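Local coordinates for acyl-[acyl-carrier-protein]--UDP-N-acetylglucosamine O-acyltransferase (Helicobacter pylori, PDB 1J2Z) that transfers a (3R)-hydroxyacyl chain from acyl carrier protein to UDP-N-acetylglucosamine, the first step of lipid A biosynthesis, at residues A120-I125 with A138-I143; A154-V159 with K170-K175; E84-R89 with T105-K110. All coordinates share one frame; numbering follows the deposited sequence.

Contact 1: A120-I125 with A138-I143; sequences AHDCVI and AGHIEI. With SOG (octyl 1-thio-beta-D-glucopyranoside), chain B.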
loop_
_atom_site.group_PDB
_atom_site.type_symbol
_atom_site.label_atom_id
_atom_site.label_comp_id
_atom_site.label_asym_id
_atom_site.label_seq_id
_atom_site.Cartn_x
_atom_site.Cartn_y
_atom_site.Cartn_z
ATOM N N ALA A 120 12.126 2.515 7.014
ATOM C CA ALA A 120 13.414 2.290 6.363
ATOM C C ALA A 120 14.617 2.409 7.293
ATOM O O ALA A 120 14.514 2.869 8.435
ATOM C CB ALA A 120 13.577 3.251 5.177
ATOM N N HIS A 121 15.766 1.988 6.778
ATOM C CA HIS A 121 17.011 2.027 7.524
ATOM C C HIS A 121 17.325 3.412 8.073
ATOM O O HIS A 121 17.001 4.434 7.457
ATOM C CB HIS A 121 18.172 1.589 6.628
ATOM C CG HIS A 121 18.429 2.517 5.481
ATOM N ND1 HIS A 121 17.833 2.365 4.248
ATOM C CD2 HIS A 121 19.208 3.621 5.388
ATOM C CE1 HIS A 121 18.235 3.334 3.446
ATOM N NE2 HIS A 121 19.069 4.110 4.114
ATOM N N ASP A 122 17.958 3.430 9.241
ATOM C CA ASP A 122 18.386 4.666 9.891
ATOM C C ASP A 122 17.305 5.641 10.353
ATOM O O ASP A 122 17.598 6.807 10.618
ATOM C CB ASP A 122 19.374 5.395 8.978
ATOM C CG ASP A 122 20.581 4.544 8.640
ATOM O OD1 ASP A 122 21.344 4.190 9.564
ATOM O OD2 ASP A 122 20.768 4.219 7.452
ATOM N N CYS A 123 16.062 5.184 10.448
ATOM C CA CYS A 123 15.005 6.062 10.921
ATOM C C CYS A 123 15.001 6.065 12.444
ATOM O O CYS A 123 15.468 5.124 13.089
ATOM C CB CYS A 123 13.635 5.607 10.412
ATOM S SG CYS A 123 13.335 5.954 8.648
ATOM N N VAL A 124 14.476 7.137 13.014
ATOM C CA VAL A 124 14.393 7.267 14.453
ATOM C C VAL A 124 12.988 7.723 14.795
ATOM O O VAL A 124 12.563 8.798 14.385
ATOM C CB VAL A 124 15.403 8.308 14.992
ATOM C CG1 VAL A 124 15.171 8.535 16.479
ATOM C CG2 VAL A 124 16.826 7.822 14.756
ATOM N N ILE A 125 12.272 6.887 15.537
ATOM C CA ILE A 125 10.917 7.199 15.959
ATOM C C ILE A 125 10.933 7.273 17.478
ATOM O O ILE A 125 11.562 6.441 18.135
ATOM C CB ILE A 125 9.927 6.103 15.503
ATOM C CG1 ILE A 125 9.852 6.077 13.974
ATOM C CG2 ILE A 125 8.552 6.354 16.105
ATOM C CD1 ILE A 125 9.010 4.944 13.417
ATOM N N ALA A 138 11.061 6.753 4.224
ATOM C CA ALA A 138 12.293 6.548 3.477
ATOM C C ALA A 138 13.415 6.533 4.519
ATOM O O ALA A 138 13.157 6.611 5.718
ATOM C CB ALA A 138 12.501 7.682 2.471
ATOM N N GLY A 139 14.662 6.454 4.076
ATOM C CA GLY A 139 15.754 6.398 5.031
ATOM C C GLY A 139 16.122 7.671 5.774
ATOM O O GLY A 139 15.793 8.777 5.350
ATOM N N HIS A 140 16.790 7.494 6.910
ATOM C CA HIS A 140 17.286 8.603 7.728
ATOM C C HIS A 140 16.242 9.589 8.244
ATOM O O HIS A 140 16.540 10.772 8.409
ATOM C CB HIS A 140 18.337 9.384 6.926
ATOM C CG HIS A 140 19.285 8.515 6.157
ATOM N ND1 HIS A 140 20.413 7.955 6.719
ATOM C CD2 HIS A 140 19.263 8.100 4.866
ATOM C CE1 HIS A 140 21.045 7.234 5.810
ATOM N NE2 HIS A 140 20.369 7.306 4.677
ATOM N N ILE A 141 15.027 9.120 8.504
ATOM C CA ILE A 141 13.979 10.009 8.995
ATOM C C ILE A 141 13.943 10.069 10.523
ATOM O O ILE A 141 14.210 9.077 11.200
ATOM C CB ILE A 141 12.604 9.560 8.455
ATOM C CG1 ILE A 141 12.541 9.840 6.947
ATOM C CG2 ILE A 141 11.477 10.273 9.194
ATOM C CD1 ILE A 141 11.387 9.153 6.234
ATOM N N GLU A 142 13.632 11.248 11.056
ATOM C CA GLU A 142 13.546 11.450 12.496
ATOM C C GLU A 142 12.141 11.914 12.851
ATOM O O GLU A 142 11.650 12.905 12.318
ATOM C CB GLU A 142 14.568 12.493 12.956
ATOM C CG GLU A 142 16.015 12.021 12.892
ATOM C CD GLU A 142 17.009 13.150 13.132
ATOM O OE1 GLU A 142 16.637 14.142 13.789
ATOM O OE2 GLU A 142 18.164 13.037 12.672
ATOM N N ILE A 143 11.500 11.187 13.756
ATOM C CA ILE A 143 10.144 11.504 14.186
ATOM C C ILE A 143 10.120 11.680 15.704
ATOM O O ILE A 143 10.518 10.780 16.441
ATOM C CB ILE A 143 9.178 10.371 13.767
ATOM C CG1 ILE A 143 9.120 10.298 12.237
ATOM C CG2 ILE A 143 7.790 10.603 14.358
ATOM C CD1 ILE A 143 8.278 9.166 11.696
HETATM C C1 SOG B . 14.960 4.711 0.208
HETATM C C2 SOG B . 15.937 3.795 0.986
HETATM C C3 SOG B . 15.390 2.361 1.003
HETATM C C4 SOG B . 14.018 2.385 1.685
HETATM C C5 SOG B . 13.070 3.314 0.884
HETATM C C6 SOG B . 11.700 3.386 1.542
HETATM C "C1'" SOG B . 15.141 6.773 -1.009
HETATM C "C2'" SOG B . 14.329 7.997 -0.632
HETATM C "C3'" SOG B . 14.587 9.142 -1.593
HETATM C "C4'" SOG B . 13.779 10.376 -1.219
HETATM C "C5'" SOG B . 14.044 11.522 -2.185
HETATM C "C6'" SOG B . 13.137 12.699 -1.893
HETATM C "C7'" SOG B . 13.388 13.844 -2.846
HETATM C "C8'" SOG B . 12.469 15.000 -2.532
HETATM S S1 SOG B . 15.445 6.063 0.198
HETATM O O2 SOG B . 17.220 3.816 0.373
HETATM O O3 SOG B . 16.268 1.518 1.721
HETATM O O4 SOG B . 13.481 1.074 1.734
HETATM O O5 SOG B . 13.646 4.650 0.831
HETATM O O6 SOG B . 10.901 2.299 1.116
#
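His140 brings its imidazole back over the 120-125 corner, where it meets His121 and Asp122. Its CB points away from that segment, but with CG beside the backbone N (chi1 -42°) the ring returns to the contact. The edge of the His121 ring is turned to the face of His140 in an offset edge-to-face pair, with ring centroids 5.0 Å apart and planes at 88°. Asp122 runs alongside His140, its carboxylate almost parallel to the imidazole, and its OD2 lies 3.4 Å from His140 CE1. The polar ends of that carboxylate are engaged by Thr98 OG1 and Ile102 N. Gly139 CA covers one face of the His121 ring in a CH-pi contact, 4.3 Å from the centroid, while at the ring's edge His121 ND1 makes a weak hydrogen bond of 3.1 Å to O3 of the bound octyl thioglucoside. His121 and His140 probably also bind substrate, judging by related enzymes.

Below this corner the two coils zip together in parallel. His140 N donates to His121 O at 3.1 Å, and Cys123 SG accepts a longer bond from Ile141 N. Val124 is bonded through both its N and its O: the N reaches Ile141 O at 2.7 Å and the O receives Ile143 N at 2.7 Å. Val124 and Glu142 project from the outer face. On the inner face Ile143 lies beside Ile125, both pointing the same way, with Ile143 CD1 4.1 Å from Ile125 CG1, and both isoleucines rest on Leu137 of strand 136-137. Strands 124-125 and 142-143 are neighbours in one parallel sheet, flanked by 104-107 and 160-161; Phe158 of the following coil stacks on the His140 ring.

Contact 2: A154-V159 with K170-K175; sequences AIHQFV and KSALGK. With SOG (octyl 1-thio-beta-D-glucopyranoside), chain B.
Leu173 fills the inner corner between Ile155 and Val159, and its side chain can be followed outward from the strand. CB lies 3.8 Å from Ile155 CD1, the two chains running side by side. With CG anti to the backbone N (chi1 -173°), the branch is directed toward the turn, and CG comes within 4.1 Å of Val159 CG1. Methyl CD2 then sits between both neighbours, 3.9 Å from Val159 CG1 and 4.1 Å from Ile155 CD1. Ile167 of strand 166-167 and Ala188 also pack against this leucine.

The backbone of Leu173 is gripped just as closely. Its N donates to Ala154 O at 3.0 Å, and its O receives His156 N at 2.9 Å in a nearly straight bond (174°). Ala154 N adds a third parallel link to Ser171 O. Val159 reaches past the strand end, where its CG1 touches Lys175 O at 3.4 Å. On the outside, His156 leans across the second segment, its CD2 3.6 Å from Gly174 CA, close packing against a residue that has no side chain.

The other flank of His156 faces the detergent: its CB packs on the octyl chain at C6', and Gln157 lies along the earlier methylenes with its extended side chain. Leu152 of a neighbouring subunit packs on Ala154, and Lys170 of that same subunit on Ala172, so the outer face borders the trimer interface. A type II turn from His156 to Val159, a short parallel ladder and an inward-facing aliphatic stack are the make-up of a left-handed parallel beta-helix coil, here lining the alkyl end of the ligand pocket near its C-terminal coils.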
loop_
_atom_site.group_PDB
_atom_site.type_symbol
_atom_site.label_atom_id
_atom_site.label_comp_id
_atom_site.label_asym_id
_atom_site.label_seq_id
_atom_site.Cartn_x
_atom_site.Cartn_y
_atom_site.Cartn_z
ATOM N N ALA A 154 3.688 9.183 2.559
ATOM C CA ALA A 154 5.079 8.863 2.272
ATOM C C ALA A 154 5.951 10.008 2.766
ATOM O O ALA A 154 5.674 11.169 2.476
ATOM C CB ALA A 154 5.279 8.669 0.770
ATOM N N ILE A 155 6.988 9.674 3.527
ATOM C CA ILE A 155 7.917 10.671 4.053
ATOM C C ILE A 155 9.242 10.409 3.350
ATOM O O ILE A 155 9.742 9.282 3.367
ATOM C CB ILE A 155 8.132 10.518 5.577
ATOM C CG1 ILE A 155 6.782 10.452 6.302
ATOM C CG2 ILE A 155 8.961 11.690 6.103
ATOM C CD1 ILE A 155 5.938 11.695 6.179
ATOM N N HIS A 156 9.801 11.441 2.728
ATOM C CA HIS A 156 11.056 11.297 1.996
ATOM C C HIS A 156 12.284 11.274 2.902
ATOM O O HIS A 156 12.219 11.672 4.061
ATOM C CB HIS A 156 11.190 12.414 0.957
ATOM C CG HIS A 156 10.054 12.470 -0.017
ATOM N ND1 HIS A 156 9.416 11.341 -0.482
ATOM C CD2 HIS A 156 9.457 13.519 -0.633
ATOM C CE1 HIS A 156 8.474 11.690 -1.341
ATOM N NE2 HIS A 156 8.479 13.007 -1.450
ATOM N N GLN A 157 13.404 10.817 2.350
ATOM C CA GLN A 157 14.654 10.687 3.087
ATOM C C GLN A 157 15.128 11.950 3.807
ATOM O O GLN A 157 14.996 13.058 3.302
ATOM C CB GLN A 157 15.762 10.199 2.144
ATOM C CG GLN A 157 16.263 11.267 1.175
ATOM C CD GLN A 157 17.246 10.730 0.154
ATOM O OE1 GLN A 157 18.149 9.964 0.487
ATOM N NE2 GLN A 157 17.082 11.141 -1.095
ATOM N N PHE A 158 15.689 11.752 4.993
ATOM C CA PHE A 158 16.225 12.836 5.810
ATOM C C PHE A 158 15.218 13.831 6.365
ATOM O O PHE A 158 15.606 14.823 6.975
ATOM C CB PHE A 158 17.322 13.591 5.044
ATOM C CG PHE A 158 18.554 12.772 4.799
ATOM C CD1 PHE A 158 18.778 12.179 3.564
ATOM C CD2 PHE A 158 19.467 12.550 5.825
ATOM C CE1 PHE A 158 19.893 11.371 3.353
ATOM C CE2 PHE A 158 20.583 11.746 5.628
ATOM C CZ PHE A 158 20.797 11.154 4.390
ATOM N N VAL A 159 13.930 13.580 6.167
ATOM C CA VAL A 159 12.930 14.496 6.697
ATOM C C VAL A 159 12.867 14.353 8.213
ATOM O O VAL A 159 13.050 13.259 8.751
ATOM C CB VAL A 159 11.531 14.219 6.108
ATOM C CG1 VAL A 159 10.456 14.911 6.950
ATOM C CG2 VAL A 159 11.469 14.727 4.675
ATOM N N LYS A 170 -2.372 10.283 3.053
ATOM C CA LYS A 170 -2.081 10.500 1.638
ATOM C C LYS A 170 -1.185 11.699 1.334
ATOM O O LYS A 170 -1.245 12.261 0.244
ATOM C CB LYS A 170 -3.383 10.621 0.838
ATOM C CG LYS A 170 -3.999 9.281 0.468
ATOM C CD LYS A 170 -5.217 9.463 -0.415
ATOM C CE LYS A 170 -5.634 8.148 -1.055
ATOM N NZ LYS A 170 -4.607 7.657 -2.019
ATOM N N SER A 171 -0.349 12.091 2.287
ATOM C CA SER A 171 0.546 13.215 2.054
ATOM C C SER A 171 1.900 12.703 1.582
ATOM O O SER A 171 2.219 11.521 1.724
ATOM C CB SER A 171 0.750 14.021 3.340
ATOM O OG SER A 171 -0.477 14.491 3.860
ATOM N N ALA A 172 2.687 13.607 1.011
ATOM C CA ALA A 172 4.032 13.299 0.547
ATOM C C ALA A 172 4.857 14.433 1.144
ATOM O O ALA A 172 4.792 15.566 0.671
ATOM C CB ALA A 172 4.095 13.328 -0.979
ATOM N N LEU A 173 5.614 14.131 2.194
ATOM C CA LEU A 173 6.409 15.149 2.878
ATOM C C LEU A 173 7.887 15.118 2.502
ATOM O O LEU A 173 8.562 14.095 2.657
ATOM C CB LEU A 173 6.249 14.990 4.395
ATOM C CG LEU A 173 6.867 16.047 5.315
ATOM C CD1 LEU A 173 6.253 17.426 5.029
ATOM C CD2 LEU A 173 6.613 15.648 6.769
ATOM N N GLY A 174 8.381 16.253 2.010
ATOM C CA GLY A 174 9.775 16.350 1.617
ATOM C C GLY A 174 10.555 17.382 2.413
ATOM O O GLY A 174 11.719 17.651 2.116
ATOM N N LYS A 175 9.924 17.961 3.429
ATOM C CA LYS A 175 10.588 18.958 4.258
ATOM C C LYS A 175 10.313 18.745 5.742
ATOM O O LYS A 175 9.384 18.029 6.116
ATOM C CB LYS A 175 10.152 20.366 3.847
ATOM C CG LYS A 175 10.679 20.808 2.487
ATOM C CD LYS A 175 10.391 22.283 2.259
ATOM C CE LYS A 175 10.995 22.778 0.955
ATOM N NZ LYS A 175 10.737 24.233 0.758
HETATM C C1 SOG B . 14.960 4.711 0.208
HETATM C C2 SOG B . 15.937 3.795 0.986
HETATM C C3 SOG B . 15.390 2.361 1.003
HETATM C C4 SOG B . 14.018 2.385 1.685
HETATM C C5 SOG B . 13.070 3.314 0.884
HETATM C C6 SOG B . 11.700 3.386 1.542
HETATM C "C1'" SOG B . 15.141 6.773 -1.009
HETATM C "C2'" SOG B . 14.329 7.997 -0.632
HETATM C "C3'" SOG B . 14.587 9.142 -1.593
HETATM C "C4'" SOG B . 13.779 10.376 -1.219
HETATM C "C5'" SOG B . 14.044 11.522 -2.185
HETATM C "C6'" SOG B . 13.137 12.699 -1.893
HETATM C "C7'" SOG B . 13.388 13.844 -2.846
HETATM C "C8'" SOG B . 12.469 15.000 -2.532
HETATM S S1 SOG B . 15.445 6.063 0.198
HETATM O O2 SOG B . 17.220 3.816 0.373
HETATM O O3 SOG B . 16.268 1.518 1.721
HETATM O O4 SOG B . 13.481 1.074 1.734
HETATM O O5 SOG B . 13.646 4.650 0.831
HETATM O O6 SOG B . 10.901 2.299 1.116
#

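Contact 3: E84-R89 with T105-K110; sequences EDNLIR and TLIGDK
At a corner of the left-handed beta-helix, where the chain turns from one sheet to the next, residues 84-86 lie against residues 108-110 of the following coil, Glu84 nearest Asp109 and Asn86 nearest Lys110. Asn86 turns its amide inward and along the stack, with CG beside the backbone N (chi1 -70°). Its ND2 donates to Gly108 O at 2.8 Å, straight and within both the amide and the carbonyl plane. Its OD1 accepts Asn111 N, so both ends of this buried amide are engaged and its rotation is fixed.

At the other end of the stack, Asp109 OD1 takes Glu84 N at 2.6 Å, approached on the anti side of the carboxylate and 20° out of its plane. Glu84 O in turn receives Lys110 N at 2.9 Å, which makes Glu84 both donor and acceptor across the stack. Asp85 and Lys110 run alongside each other, with Asp85 CB 3.7 Å from Lys110 CG; their charged ends stay apart, Asp85 OD2 being 5.1 Å from Lys110 NZ, too far for a salt bridge. Both residues adopt left-handed backbone conformations, so successive coils bend alike here. Ile107 points inward onto Leu113. Parallel coils stacked turn on turn, with backbone bonds running between successive coils, are the construction of the left-handed beta-helix of hexapeptide-repeat transferases.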
loop_
_atom_site.group_PDB
_atom_site.type_symbol
_atom_site.label_atom_id
_atom_site.label_comp_id
_atom_site.label_asym_id
_atom_site.label_seq_id
_atom_site.Cartn_x
_atom_site.Cartn_y
_atom_site.Cartn_z
ATOM N N GLU A 84 9.583 -0.268 24.491
ATOM C CA GLU A 84 8.557 -0.954 25.266
ATOM C C GLU A 84 7.114 -0.554 24.954
ATOM O O GLU A 84 6.836 0.553 24.497
ATOM C CB GLU A 84 8.816 -0.722 26.759
ATOM C CG GLU A 84 10.173 -1.217 27.245
ATOM C CD GLU A 84 10.397 -0.961 28.729
ATOM O OE1 GLU A 84 9.406 -0.891 29.485
ATOM O OE2 GLU A 84 11.569 -0.851 29.143
ATOM N N ASP A 85 6.202 -1.481 25.224
ATOM C CA ASP A 85 4.777 -1.264 25.032
ATOM C C ASP A 85 4.374 -0.821 23.635
ATOM O O ASP A 85 3.458 -0.021 23.471
ATOM C CB ASP A 85 4.276 -0.248 26.058
ATOM C CG ASP A 85 4.502 -0.710 27.481
ATOM O OD1 ASP A 85 4.014 -1.801 27.834
ATOM O OD2 ASP A 85 5.168 0.017 28.246
ATOM N N ASN A 86 5.055 -1.340 22.624
ATOM C CA ASN A 86 4.715 -0.985 21.261
ATOM C C ASN A 86 3.722 -1.974 20.671
ATOM O O ASN A 86 3.629 -3.123 21.106
ATOM C CB ASN A 86 5.972 -0.944 20.393
ATOM C CG ASN A 86 6.867 0.226 20.733
ATOM O OD1 ASN A 86 6.466 1.380 20.599
ATOM N ND2 ASN A 86 8.080 -0.063 21.180
ATOM N N LEU A 87 2.963 -1.501 19.691
ATOM C CA LEU A 87 1.997 -2.330 18.981
ATOM C C LEU A 87 2.426 -2.250 17.524
ATOM O O LEU A 87 2.426 -1.170 16.931
ATOM C CB LEU A 87 0.580 -1.770 19.140
ATOM C CG LEU A 87 -0.091 -1.966 20.501
ATOM C CD1 LEU A 87 -1.371 -1.128 20.589
ATOM C CD2 LEU A 87 -0.397 -3.440 20.692
ATOM N N ILE A 88 2.825 -3.382 16.958
ATOM C CA ILE A 88 3.256 -3.412 15.568
ATOM C C ILE A 88 2.346 -4.382 14.836
ATOM O O ILE A 88 2.382 -5.589 15.076
ATOM C CB ILE A 88 4.736 -3.842 15.461
ATOM C CG1 ILE A 88 5.612 -2.809 16.183
ATOM C CG2 ILE A 88 5.144 -3.968 13.997
ATOM C CD1 ILE A 88 7.091 -3.153 16.230
ATOM N N ARG A 89 1.530 -3.839 13.939
ATOM C CA ARG A 89 0.557 -4.638 13.212
ATOM C C ARG A 89 1.052 -5.456 12.025
ATOM O O ARG A 89 2.229 -5.425 11.661
ATOM C CB ARG A 89 -0.609 -3.743 12.782
ATOM C CG ARG A 89 -1.341 -3.102 13.961
ATOM C CD ARG A 89 -1.867 -4.155 14.950
ATOM N NE ARG A 89 -2.752 -5.137 14.322
ATOM C CZ ARG A 89 -3.995 -5.402 14.725
ATOM N NH1 ARG A 89 -4.516 -4.755 15.756
ATOM N NH2 ARG A 89 -4.713 -6.335 14.111
ATOM N N THR A 105 18.303 1.637 13.429
ATOM C CA THR A 105 16.955 2.142 13.238
ATOM C C THR A 105 16.429 2.058 14.662
ATOM O O THR A 105 16.531 1.008 15.302
ATOM C CB THR A 105 16.131 1.245 12.308
ATOM O OG1 THR A 105 16.631 1.377 10.971
ATOM C CG2 THR A 105 14.658 1.641 12.354
ATOM N N LEU A 106 15.886 3.160 15.163
ATOM C CA LEU A 106 15.427 3.208 16.543
ATOM C C LEU A 106 13.957 3.575 16.697
ATOM O O LEU A 106 13.462 4.483 16.038
ATOM C CB LEU A 106 16.297 4.211 17.309
ATOM C CG LEU A 106 16.171 4.353 18.826
ATOM C CD1 LEU A 106 16.697 3.093 19.511
ATOM C CD2 LEU A 106 16.973 5.570 19.280
ATOM N N ILE A 107 13.267 2.858 17.575
ATOM C CA ILE A 107 11.862 3.115 17.841
ATOM C C ILE A 107 11.694 3.135 19.356
ATOM O O ILE A 107 12.184 2.245 20.054
ATOM C CB ILE A 107 10.962 2.025 17.213
ATOM C CG1 ILE A 107 11.061 2.104 15.682
ATOM C CG2 ILE A 107 9.510 2.215 17.662
ATOM C CD1 ILE A 107 10.277 1.031 14.953
ATOM N N GLY A 108 11.018 4.165 19.851
ATOM C CA GLY A 108 10.807 4.321 21.279
ATOM C C GLY A 108 9.710 3.480 21.903
ATOM O O GLY A 108 9.558 2.300 21.575
ATOM N N ASP A 109 8.936 4.099 22.797
ATOM C CA ASP A 109 7.874 3.407 23.521
ATOM C C ASP A 109 6.441 3.843 23.233
ATOM O O ASP A 109 6.180 4.952 22.765
ATOM C CB ASP A 109 8.095 3.546 25.029
ATOM C CG ASP A 109 9.527 3.292 25.434
ATOM O OD1 ASP A 109 10.094 2.250 25.047
ATOM O OD2 ASP A 109 10.080 4.141 26.151
ATOM N N LYS A 110 5.517 2.942 23.544
ATOM C CA LYS A 110 4.096 3.192 23.383
ATOM C C LYS A 110 3.688 3.752 22.032
ATOM O O LYS A 110 2.942 4.725 21.948
ATOM C CB LYS A 110 3.621 4.114 24.513
ATOM C CG LYS A 110 3.788 3.460 25.885
ATOM C CD LYS A 110 3.435 4.382 27.028
ATOM C CE LYS A 110 3.562 3.649 28.355
ATOM N NZ LYS A 110 3.317 4.549 29.507
#

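How the contacts relate
From the N terminus, contact 3 comes first and closes a coil whose intervening residues include strand 93-94 and the excursion that carries Thr98 and Ile102. Contact 1 follows, closing the coil through 126-137, and contact 2 the shorter one through 160-169. The three lie in series: none nests within another and none crosses. Leu106 links contact 3 to contact 1 through backbone bonds to Cys123 and Ile125, and Ala138 and Gly139 pair with Ile155 and Phe158 to join contact 1 to contact 2. Contacts 2 and 3 do not touch, their nearest atoms being about 11 Å apart. Contact 1 meets the detergent's glucose and first methylenes, contact 2 its octyl chain.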